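Local atomic coordinates of ATP phosphoribosyltransferase regulatory subunit (Lactococcus lactis, PDB entry 1Z7M), a protein that is required for the first step of histidine biosynthesis and may let histidine exert feedback control on ATP phosphoribosyltransferase. Residues T175-G180 with L288-Y293. Sequence-based numbering, arbitrary orientation.
Sequences TVFEIG and LMFKAY. With PO4 (phosphate ion), chain J.
V176, E178 and G180 pair with Y293, K291 and M289 as neighbouring antiparallel strands in the central mixed sheet of the class II aminoacyl-tRNA synthetase-like fold. Backbone hydrogen bonds join these pairs; M289 N to G180 O is weak. F177, I179, F290 and A292 line one face, where F177 packs on L160 and L164 of helix 152-169. At chi1 -170° the ring of F177 is trans to the main-chain nitrogen, which brings it over beside the second strand. Its CZ meets F290 CD1 at 3.7 Å, and its CD1 lies 4.0 Å from A292 CB. The two rings are near parallel (22°) but slid apart, so they barely overlap. A leucine in place of F177 would probably lose much of this contact with F290 and open a gap against L160 and L164. The other face carries E178, K291 and Y293. A phosphate, probably from the crystallisation liquor, is bound there by K291 and Y293. E178 lies close by; its OE2 makes a salt bridge to a basic side chain on the chain of a different protein. Residues of that chain also hydrogen-bond the phosphate. K291 is extended beyond CG, its NZ 2.8 Å from phosphate O2. Y293 OH donates to that same O2 at 2.7 Å.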
loop_
_atom_site.group_PDB
_atom_site.type_symbol
_atom_site.label_atom_id
_atom_site.label_comp_id
_atom_site.label_asym_id
_atom_site.label_seq_id
_atom_site.Cartn_x
_atom_site.Cartn_y
_atom_site.Cartn_z
ATOM N N THR B 175 23.279 -36.465 -9.230
ATOM C CA THR B 175 22.997 -35.198 -9.906
ATOM C C THR B 175 23.604 -35.060 -11.295
ATOM O O THR B 175 24.786 -35.330 -11.505
ATOM C CB THR B 175 23.511 -33.967 -9.104
ATOM O OG1 THR B 175 24.947 -33.971 -9.065
ATOM C CG2 THR B 175 22.965 -33.975 -7.690
ATOM N N VAL B 176 22.794 -34.602 -12.238
ATOM C CA VAL B 176 23.267 -34.390 -13.591
ATOM C C VAL B 176 23.374 -32.900 -13.904
ATOM O O VAL B 176 22.557 -32.085 -13.466
ATOM C CB VAL B 176 22.340 -35.056 -14.621
ATOM C CG1 VAL B 176 22.126 -36.504 -14.236
ATOM C CG2 VAL B 176 21.021 -34.317 -14.708
ATOM N N PHE B 177 24.402 -32.561 -14.665
ATOM C CA PHE B 177 24.653 -31.192 -15.064
ATOM C C PHE B 177 24.418 -31.115 -16.581
ATOM O O PHE B 177 24.898 -31.974 -17.323
ATOM C CB PHE B 177 26.089 -30.848 -14.716
ATOM C CG PHE B 177 26.403 -29.419 -14.862
ATOM C CD1 PHE B 177 26.223 -28.549 -13.800
ATOM C CD2 PHE B 177 26.890 -28.929 -16.064
ATOM C CE1 PHE B 177 26.528 -27.201 -13.930
ATOM C CE2 PHE B 177 27.199 -27.583 -16.213
ATOM C CZ PHE B 177 27.020 -26.715 -15.142
ATOM N N GLU B 178 23.673 -30.106 -17.035
ATOM C CA GLU B 178 23.351 -29.941 -18.463
ATOM C C GLU B 178 23.741 -28.591 -19.034
ATOM O O GLU B 178 23.402 -27.557 -18.466
ATOM C CB GLU B 178 21.851 -30.108 -18.709
ATOM C CG GLU B 178 21.292 -31.497 -18.467
ATOM C CD GLU B 178 19.764 -31.522 -18.520
ATOM O OE1 GLU B 178 19.178 -32.617 -18.371
ATOM O OE2 GLU B 178 19.146 -30.446 -18.701
ATOM N N ILE B 179 24.433 -28.593 -20.167
ATOM C CA ILE B 179 24.813 -27.340 -20.800
ATOM C C ILE B 179 24.143 -27.190 -22.154
ATOM O O ILE B 179 23.778 -28.173 -22.799
ATOM C CB ILE B 179 26.318 -27.234 -20.985
ATOM C CG1 ILE B 179 26.832 -28.420 -21.796
ATOM C CG2 ILE B 179 26.986 -27.179 -19.642
ATOM C CD1 ILE B 179 28.316 -28.346 -22.078
ATOM N N GLY B 180 23.984 -25.947 -22.582
ATOM C CA GLY B 180 23.341 -25.698 -23.854
ATOM C C GLY B 180 23.771 -24.388 -24.482
ATOM O O GLY B 180 24.650 -23.697 -23.958
ATOM N N LEU B 288 25.778 -19.370 -23.716
ATOM C CA LEU B 288 25.918 -20.471 -22.774
ATOM C C LEU B 288 24.839 -20.375 -21.704
ATOM O O LEU B 288 24.533 -19.283 -21.221
ATOM C CB LEU B 288 27.300 -20.449 -22.115
ATOM C CG LEU B 288 27.461 -21.413 -20.936
ATOM C CD1 LEU B 288 27.254 -22.859 -21.393
ATOM C CD2 LEU B 288 28.834 -21.218 -20.308
ATOM N N MET B 289 24.262 -21.525 -21.361
ATOM C CA MET B 289 23.221 -21.635 -20.340
ATOM C C MET B 289 23.284 -23.052 -19.777
ATOM O O MET B 289 23.510 -23.992 -20.528
ATOM C CB MET B 289 21.847 -21.358 -20.948
ATOM C CG MET B 289 21.473 -22.249 -22.115
ATOM S SD MET B 289 19.971 -21.702 -22.967
ATOM C CE MET B 289 19.631 -23.043 -23.962
ATOM N N PHE B 290 23.086 -23.218 -18.470
ATOM C CA PHE B 290 23.194 -24.546 -17.874
ATOM C C PHE B 290 22.293 -24.808 -16.682
ATOM O O PHE B 290 22.006 -23.906 -15.911
ATOM C CB PHE B 290 24.642 -24.766 -17.465
ATOM C CG PHE B 290 25.237 -23.598 -16.744
ATOM C CD1 PHE B 290 25.214 -23.530 -15.363
ATOM C CD2 PHE B 290 25.787 -22.536 -17.452
ATOM C CE1 PHE B 290 25.731 -22.422 -14.694
ATOM C CE2 PHE B 290 26.304 -21.426 -16.793
ATOM C CZ PHE B 290 26.274 -21.372 -15.411
ATOM N N LYS B 291 21.855 -26.053 -16.534
ATOM C CA LYS B 291 20.998 -26.449 -15.421
ATOM C C LYS B 291 21.635 -27.627 -14.700
ATOM O O LYS B 291 22.594 -28.211 -15.191
ATOM C CB LYS B 291 19.585 -26.764 -15.918
ATOM C CG LYS B 291 18.893 -25.596 -16.602
ATOM C CD LYS B 291 17.424 -25.894 -16.850
ATOM C CE LYS B 291 16.732 -24.727 -17.535
ATOM N NZ LYS B 291 15.290 -25.004 -17.784
ATOM N N ALA B 292 21.093 -27.980 -13.542
ATOM C CA ALA B 292 21.604 -29.098 -12.766
ATOM C C ALA B 292 20.447 -29.665 -11.976
ATOM O O ALA B 292 19.738 -28.921 -11.308
ATOM C CB ALA B 292 22.697 -28.627 -11.825
ATOM N N TYR B 293 20.255 -30.979 -12.055
ATOM C CA TYR B 293 19.159 -31.625 -11.345
ATOM C C TYR B 293 19.625 -32.701 -10.373
ATOM O O TYR B 293 20.743 -33.197 -10.476
ATOM C CB TYR B 293 18.176 -32.255 -12.333
ATOM C CG TYR B 293 17.418 -31.261 -13.176
ATOM C CD1 TYR B 293 18.049 -30.556 -14.198
ATOM C CD2 TYR B 293 16.067 -31.013 -12.941
ATOM C CE1 TYR B 293 17.355 -29.621 -14.967
ATOM C CE2 TYR B 293 15.359 -30.081 -13.702
ATOM C CZ TYR B 293 16.007 -29.386 -14.709
ATOM O OH TYR B 293 15.325 -28.432 -15.438
HETATM P P PO4 J . 15.263 -28.442 -18.963
HETATM O O1 PO4 J . 16.488 -28.920 -18.966
HETATM O O2 PO4 J . 14.637 -27.695 -17.981
HETATM O O3 PO4 J . 15.491 -27.067 -20.161
HETATM O O4 PO4 J . 14.259 -29.131 -19.891
#